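Local structure of methanogen homoaconitase large subunit (Methanocaldococcus jannaschii, 4KP2) at residues K190-R195 with I286-M291; K198-R203 with I233-K238; V295-H300 with Y418-S423. The protein forms the large subunit of a [4Fe-4S] homoaconitase that reversibly dehydrates (R)-homocitrate to cis-homoaconitate and hydrates this to homoisocitrate. One frame throughout, in Å; residues are numbered along the deposited sequence.

Contact 1 (K190-R195 with I286-M291); sequences KDIVLR and IDITDM
The 190-195 part of helix 189-200 passes, with I192 and R195 foremost, beside the irregular chain of I286, I288 and M291; the nearest CA atoms, those of I192 and I288, are 7.6 Å apart, and no hydrogen bond joins the two segments. In the alpha-beta-alpha sandwich of the aconitase family, this is the packing of a layer helix on the loop that leaves strand 282-286 of the mixed sheet. Branched apolar residues suit the buried end: I192 carries CD1 outward on an extended second torsion (170°), and the CD1 methyls of I192 and I288 meet at 3.6 Å, with I288 CD1 equally close to I192 CG1. R195 suits the more open end because a long apolar chain precedes its charge. Its CG swings away from the backbone N (chi1 -171°) and touches I286 CG2 at 3.8 Å and, from another side, the sulfur of M291. The guanidinium is held by a salt bridge to E199, one turn further along the helix; D287 OD1, 4.4 Å from R195 NH2, lies well out of the guanidinium plane and adds attraction of charge alone. D191 turns its carboxylate to S188 and to the backbone N of Q294. M291 runs alongside R195 in the opposite sense, its flexible thioether lying along the aliphatic part of R195: SD lies 3.6 Å from R195 CG.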
# COMPACT_ATOMS: atom_id res chain seq x y z
N LYS A 190 7.78 -0.86 -24.14
CA LYS A 190 8.48 0.18 -23.39
C LYS A 190 9.85 0.43 -23.99
O LYS A 190 10.29 1.57 -24.12
CB LYS A 190 8.60 -0.21 -21.91
CG LYS A 190 9.52 0.70 -21.10
CD LYS A 190 9.09 2.16 -21.17
CE LYS A 190 7.81 2.40 -20.39
NZ LYS A 190 7.99 2.16 -18.93
N ASP A 191 10.53 -0.65 -24.38
CA ASP A 191 11.82 -0.54 -25.05
C ASP A 191 11.67 0.17 -26.38
O ASP A 191 12.56 0.90 -26.82
CB ASP A 191 12.44 -1.92 -25.26
CG ASP A 191 12.72 -2.65 -23.96
OD1 ASP A 191 13.74 -2.34 -23.31
OD2 ASP A 191 11.91 -3.53 -23.59
N ILE A 192 10.53 -0.05 -27.03
CA ILE A 192 10.25 0.56 -28.32
C ILE A 192 9.95 2.05 -28.20
O ILE A 192 10.53 2.87 -28.91
CB ILE A 192 9.07 -0.14 -29.02
CG1 ILE A 192 9.43 -1.60 -29.32
CG2 ILE A 192 8.70 0.58 -30.30
CD1 ILE A 192 8.26 -2.43 -29.79
N VAL A 193 9.06 2.40 -27.28
CA VAL A 193 8.66 3.79 -27.09
C VAL A 193 9.82 4.63 -26.54
O VAL A 193 9.89 5.84 -26.79
CB VAL A 193 7.41 3.93 -26.20
CG1 VAL A 193 7.73 3.60 -24.75
CG2 VAL A 193 6.82 5.33 -26.32
N LEU A 194 10.72 3.99 -25.81
CA LEU A 194 11.91 4.67 -25.32
C LEU A 194 12.86 4.97 -26.47
O LEU A 194 13.60 5.95 -26.44
CB LEU A 194 12.63 3.83 -24.25
CG LEU A 194 12.08 3.91 -22.83
CD1 LEU A 194 12.86 2.99 -21.90
CD2 LEU A 194 12.12 5.34 -22.32
N ARG A 195 12.84 4.12 -27.49
CA ARG A 195 13.67 4.33 -28.67
C ARG A 195 13.11 5.48 -29.49
O ARG A 195 13.86 6.20 -30.16
CB ARG A 195 13.72 3.06 -29.52
CG ARG A 195 14.73 3.12 -30.65
CD ARG A 195 16.15 3.22 -30.11
NE ARG A 195 17.14 3.34 -31.18
CZ ARG A 195 17.54 4.50 -31.69
NH1 ARG A 195 17.04 5.64 -31.24
NH2 ARG A 195 18.45 4.51 -32.66
N ILE A 286 11.67 3.76 -37.40
CA ILE A 286 12.54 3.23 -36.37
C ILE A 286 12.91 1.77 -36.61
O ILE A 286 12.04 0.91 -36.75
CB ILE A 286 11.90 3.35 -34.97
CG1 ILE A 286 11.65 4.82 -34.63
CG2 ILE A 286 12.79 2.70 -33.92
CD1 ILE A 286 12.90 5.66 -34.60
N ASP A 287 14.21 1.49 -36.67
CA ASP A 287 14.70 0.12 -36.77
C ASP A 287 14.55 -0.56 -35.42
O ASP A 287 14.75 0.06 -34.38
CB ASP A 287 16.16 0.11 -37.22
CG ASP A 287 17.05 0.97 -36.34
OD1 ASP A 287 16.54 1.94 -35.74
OD2 ASP A 287 18.26 0.67 -36.24
N ILE A 288 14.21 -1.85 -35.44
CA ILE A 288 13.95 -2.58 -34.21
C ILE A 288 14.55 -3.98 -34.25
O ILE A 288 14.68 -4.64 -33.21
CB ILE A 288 12.43 -2.68 -33.94
CG1 ILE A 288 12.15 -3.03 -32.48
CG2 ILE A 288 11.78 -3.68 -34.88
CD1 ILE A 288 10.71 -3.39 -32.21
N THR A 289 14.93 -4.42 -35.44
CA THR A 289 15.42 -5.79 -35.65
C THR A 289 16.62 -6.13 -34.77
O THR A 289 16.57 -7.06 -33.97
CB THR A 289 15.79 -6.03 -37.12
OG1 THR A 289 14.65 -5.79 -37.95
CG2 THR A 289 16.26 -7.47 -37.31
N ASP A 290 17.70 -5.37 -34.91
CA ASP A 290 18.91 -5.61 -34.14
C ASP A 290 19.10 -4.54 -33.06
O ASP A 290 20.19 -3.97 -32.92
CB ASP A 290 20.13 -5.66 -35.05
CG ASP A 290 20.01 -6.73 -36.12
OD1 ASP A 290 19.33 -7.74 -35.88
OD2 ASP A 290 20.61 -6.55 -37.21
N MET A 291 18.04 -4.27 -32.31
CA MET A 291 18.07 -3.24 -31.27
C MET A 291 18.17 -3.87 -29.89
O MET A 291 17.50 -4.86 -29.59
CB MET A 291 16.83 -2.37 -31.36
CG MET A 291 16.79 -1.24 -30.34
SD MET A 291 15.18 -0.43 -30.27
CE MET A 291 14.15 -1.77 -29.67

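Contact 2 (K198-R203 with I233-K238); sequences KEIGRR and IEMGGK
I200, at the close of helix 189-200, puts its CD1 3.7 Å from the sulfur of M235, and from there the chain turns away from the helix and runs against the short 3-10 turn of 233-235. The two side chains cross at an angle. A beta-branched isoleucine gives a stiff apolar surface, while the methionine, bent at its last torsion (-66°), can mould itself to it. G201 then breaks the helix with a positive phi of 110°, a conformation in which a beta carbon would press on the preceding carbonyl O; glycine has none. Its own carbonyl O faces the root of M235, 3.2 Å from the CA and 3.3 Å from the CB, the former a CA-H...O contact. At R202 the main chains come closest, the CA atoms of R202 and M235 being only 3.8 Å apart. R202 CA sends a second CA-H...O contact to E234 O at 3.3 Å, but its carbonyl O reaches G236 N at too poor an angle for a hydrogen bond. No hydrogen bond joins the segments. The arginine chain leads away to a salt bridge with D302, as suits an exposed place. R203 N approaches M235 O; G236, with no beta carbon to crowd R202 O and R203 CA, lets the chains come this close, and its N is bound to I233 O. E234 hydrogen-bonds H140, and its side chain lies about 10 Å from those of C323 and C386, the predicted cluster ligands. M235 also packs back on V196 and C197 of helix 189-200, so the turn between helix 222-230 and strand 239-242 is seated against that helix's C-terminal end, while K238, just before that strand, is backbone-bonded to M208 of strand 208-213.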
# COMPACT_ATOMS: atom_id res chain seq x y z
N LYS A 198 14.12 9.20 -28.41
CA LYS A 198 15.47 9.68 -28.69
C LYS A 198 15.58 10.28 -30.07
O LYS A 198 16.13 11.37 -30.25
CB LYS A 198 16.48 8.54 -28.56
CG LYS A 198 16.38 7.77 -27.27
CD LYS A 198 16.29 8.69 -26.07
CE LYS A 198 14.98 8.45 -25.32
NZ LYS A 198 15.17 8.22 -23.87
N GLU A 199 15.05 9.56 -31.06
CA GLU A 199 15.06 10.03 -32.44
C GLU A 199 14.29 11.34 -32.54
O GLU A 199 14.61 12.20 -33.36
CB GLU A 199 14.43 8.98 -33.36
CG GLU A 199 15.27 8.65 -34.59
CD GLU A 199 16.48 7.80 -34.26
OE1 GLU A 199 16.50 7.20 -33.16
OE2 GLU A 199 17.40 7.72 -35.10
N ILE A 200 13.28 11.49 -31.69
CA ILE A 200 12.45 12.68 -31.68
C ILE A 200 12.96 13.71 -30.68
O ILE A 200 13.23 14.86 -31.04
CB ILE A 200 10.99 12.34 -31.35
CG1 ILE A 200 10.41 11.40 -32.41
CG2 ILE A 200 10.16 13.61 -31.24
CD1 ILE A 200 8.94 11.09 -32.21
N GLY A 201 13.10 13.30 -29.43
CA GLY A 201 13.56 14.19 -28.38
C GLY A 201 12.45 14.51 -27.39
O GLY A 201 11.28 14.25 -27.66
N ARG A 202 12.82 15.09 -26.25
CA ARG A 202 11.85 15.42 -25.22
C ARG A 202 11.04 16.66 -25.59
O ARG A 202 10.05 16.99 -24.92
CB ARG A 202 12.54 15.63 -23.87
CG ARG A 202 13.61 16.72 -23.88
CD ARG A 202 14.13 16.99 -22.47
NE ARG A 202 15.34 17.80 -22.47
CZ ARG A 202 16.56 17.32 -22.25
NH1 ARG A 202 17.61 18.13 -22.28
NH2 ARG A 202 16.73 16.03 -22.00
N ARG A 203 11.45 17.34 -26.65
CA ARG A 203 10.77 18.55 -27.08
C ARG A 203 10.62 18.58 -28.60
O ARG A 203 10.27 19.60 -29.18
CB ARG A 203 11.53 19.79 -26.61
CG ARG A 203 10.66 20.93 -26.14
CD ARG A 203 11.49 22.16 -25.83
NE ARG A 203 10.79 23.12 -24.99
CZ ARG A 203 10.91 23.18 -23.67
NH1 ARG A 203 11.72 22.33 -23.04
NH2 ARG A 203 10.23 24.08 -22.97
N ILE A 233 3.57 12.76 -24.31
CA ILE A 233 3.84 14.04 -23.66
C ILE A 233 5.32 14.17 -23.29
O ILE A 233 5.86 15.27 -23.21
CB ILE A 233 2.95 14.24 -22.41
CG1 ILE A 233 3.14 15.64 -21.82
CG2 ILE A 233 3.23 13.16 -21.37
CD1 ILE A 233 2.85 16.75 -22.79
N GLU A 234 5.97 13.03 -23.08
CA GLU A 234 7.38 13.02 -22.70
C GLU A 234 8.27 13.49 -23.84
O GLU A 234 9.43 13.84 -23.63
CB GLU A 234 7.80 11.62 -22.25
CG GLU A 234 6.90 11.02 -21.17
CD GLU A 234 6.90 11.84 -19.89
OE1 GLU A 234 7.92 12.49 -19.59
OE2 GLU A 234 5.87 11.83 -19.18
N MET A 235 7.71 13.50 -25.05
CA MET A 235 8.42 14.01 -26.22
C MET A 235 7.92 15.40 -26.57
O MET A 235 8.28 15.96 -27.61
CB MET A 235 8.23 13.06 -27.40
CG MET A 235 8.90 11.72 -27.22
SD MET A 235 8.50 10.55 -28.54
CE MET A 235 6.75 10.32 -28.26
N GLY A 236 7.09 15.96 -25.70
CA GLY A 236 6.52 17.28 -25.93
C GLY A 236 5.22 17.21 -26.71
O GLY A 236 4.54 18.22 -26.89
N GLY A 237 4.88 16.01 -27.17
CA GLY A 237 3.71 15.80 -28.00
C GLY A 237 2.41 16.20 -27.33
O GLY A 237 2.21 15.96 -26.13
N LYS A 238 1.51 16.80 -28.10
CA LYS A 238 0.20 17.18 -27.60
C LYS A 238 -0.62 15.93 -27.33
O LYS A 238 -1.38 15.87 -26.36
CB LYS A 238 -0.52 18.08 -28.61
CG LYS A 238 -1.79 18.71 -28.09
CD LYS A 238 -1.50 19.63 -26.92
CE LYS A 238 -2.76 20.31 -26.41
NZ LYS A 238 -2.49 21.22 -25.27

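Contact 3 (V295-H300 with Y418-S423); sequences VAVPHH and YIYLAS
Y420 has its CG beside the backbone N (chi1 -72°), and with its second torsion at 76° the ring presents one face to P298. The proline CD sits 3.5 Å from the ring centroid, 14° off the ring normal: a CH-pi contact for which a rigid pyrrolidine, with its polarised CD hydrogens, is well suited. Two valines also touch the ring, V297 CG1 lying 3.8 Å from Y420 CE2 and V295 CG1 standing at the ring's edge. Next door, the peptide bond between P298 and H299 is cis, and the imidazole folds back with P298 CB over the centre of one face; beyond it, H299 CE1 comes to 3.6 Å from Y418 CD1, the two rings meeting rim to rim. The backbones are tied by a single antiparallel bridge, the hydrogen-bonded pair A296 and L421: A296 N gives to L421 O at 2.8 Å and L421 N to A296 O at 3.0 Å. Small A296 lets its CB rest 3.7 Å from L421 CB. S423 caps the following helix, its OG making a weak bond to I426 N. Strand 418-421 is the outermost strand of its parallel sheet; one flank pairs with strand 399-402, and on the other the end of strand 294-296, itself paired with 304-306, is added. V295 and V297 reach helix 307-310, while A296 touches L194 on helix 189-200.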
# COMPACT_ATOMS: atom_id res chain seq x y z
N VAL A 295 17.12 1.46 -21.47
CA VAL A 295 17.00 2.01 -20.12
C VAL A 295 17.33 3.51 -20.10
O VAL A 295 18.45 3.91 -20.40
CB VAL A 295 17.94 1.29 -19.14
CG1 VAL A 295 17.93 1.99 -17.78
CG2 VAL A 295 17.53 -0.17 -18.99
N ALA A 296 16.35 4.33 -19.72
CA ALA A 296 16.53 5.78 -19.69
C ALA A 296 17.27 6.24 -18.43
O ALA A 296 16.92 5.85 -17.32
CB ALA A 296 15.19 6.49 -19.81
N VAL A 297 18.28 7.08 -18.62
CA VAL A 297 19.10 7.56 -17.52
C VAL A 297 18.67 8.97 -17.08
O VAL A 297 18.06 9.70 -17.86
CB VAL A 297 20.60 7.56 -17.90
CG1 VAL A 297 21.02 6.19 -18.41
CG2 VAL A 297 20.90 8.64 -18.93
N PRO A 298 18.97 9.34 -15.82
CA PRO A 298 18.67 10.67 -15.29
C PRO A 298 19.22 11.80 -16.17
O PRO A 298 20.28 11.62 -16.78
CB PRO A 298 19.37 10.67 -13.94
CG PRO A 298 19.36 9.26 -13.52
CD PRO A 298 19.52 8.45 -14.78
N HIS A 299 18.53 12.93 -16.22
CA HIS A 299 17.29 13.13 -15.48
C HIS A 299 16.13 13.45 -16.42
O HIS A 299 15.25 14.24 -16.09
CB HIS A 299 17.44 14.27 -14.47
CG HIS A 299 18.47 14.01 -13.42
ND1 HIS A 299 18.17 13.41 -12.21
CD2 HIS A 299 19.80 14.27 -13.39
CE1 HIS A 299 19.28 13.31 -11.49
NE2 HIS A 299 20.28 13.82 -12.18
N HIS A 300 16.14 12.84 -17.60
CA HIS A 300 15.10 13.10 -18.60
C HIS A 300 14.75 11.84 -19.37
O HIS A 300 15.61 10.98 -19.59
CB HIS A 300 15.55 14.21 -19.56
CG HIS A 300 15.82 15.52 -18.89
ND1 HIS A 300 17.05 15.84 -18.36
CD2 HIS A 300 15.02 16.59 -18.67
CE1 HIS A 300 16.99 17.06 -17.84
NE2 HIS A 300 15.77 17.53 -18.01
N TYR A 418 18.07 9.66 -7.77
CA TYR A 418 18.19 9.28 -9.17
C TYR A 418 17.13 8.27 -9.59
O TYR A 418 16.75 7.39 -8.82
CB TYR A 418 19.59 8.72 -9.45
CG TYR A 418 20.70 9.67 -9.06
CD1 TYR A 418 21.17 10.63 -9.95
CD2 TYR A 418 21.29 9.60 -7.80
CE1 TYR A 418 22.19 11.49 -9.60
CE2 TYR A 418 22.31 10.46 -7.44
CZ TYR A 418 22.75 11.40 -8.34
OH TYR A 418 23.77 12.26 -7.98
N ILE A 419 16.66 8.41 -10.83
CA ILE A 419 15.63 7.53 -11.37
C ILE A 419 16.06 6.97 -12.72
O ILE A 419 16.62 7.68 -13.55
CB ILE A 419 14.30 8.28 -11.55
CG1 ILE A 419 13.85 8.91 -10.23
CG2 ILE A 419 13.21 7.35 -12.08
CD1 ILE A 419 12.57 9.69 -10.33
N TYR A 420 15.80 5.68 -12.94
CA TYR A 420 16.05 5.05 -14.23
C TYR A 420 14.76 4.42 -14.74
O TYR A 420 14.01 3.81 -13.98
CB TYR A 420 17.15 3.99 -14.12
CG TYR A 420 18.54 4.55 -13.94
CD1 TYR A 420 18.96 5.06 -12.72
CD2 TYR A 420 19.45 4.56 -14.99
CE1 TYR A 420 20.23 5.57 -12.55
CE2 TYR A 420 20.73 5.06 -14.83
CZ TYR A 420 21.11 5.57 -13.61
OH TYR A 420 22.38 6.07 -13.44
N LEU A 421 14.51 4.57 -16.04
CA LEU A 421 13.29 4.03 -16.64
C LEU A 421 13.59 2.81 -17.50
O LEU A 421 14.52 2.82 -18.30
CB LEU A 421 12.60 5.10 -17.49
CG LEU A 421 12.19 6.38 -16.78
CD1 LEU A 421 11.57 7.36 -17.76
CD2 LEU A 421 11.22 6.07 -15.65
N ALA A 422 12.79 1.76 -17.33
CA ALA A 422 12.98 0.52 -18.08
C ALA A 422 11.71 -0.31 -18.17
O ALA A 422 10.63 0.14 -17.76
CB ALA A 422 14.11 -0.30 -17.47
N SER A 423 11.83 -1.51 -18.72
CA SER A 423 10.70 -2.42 -18.87
C SER A 423 10.52 -3.25 -17.60
O SER A 423 11.46 -3.40 -16.83
CB SER A 423 10.92 -3.33 -20.08
OG SER A 423 12.02 -4.21 -19.86

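Contacts 1 and 2 share helix 189-200, which crosses between the parallel strands 167-180 and 208-213 of the mixed sheet: one uses its first half, the other its C-terminal end. Their centres are 15 Å apart, and along the chain contact 2 is nested inside the loop closed by contact 1. Contact 3 follows in series, about 16 Å from contact 1 and 15 Å from contact 2 between centres, and adds the chain after the mixed sheet to the edge of the parallel sheet ending in strand 418-421. The three touch: I286 packs on E199, D191 on S423, and R202 on H300. Helix 189-200 thus meets all three contacts, packing against 286-291, 233-238, strand 294-296 and S423.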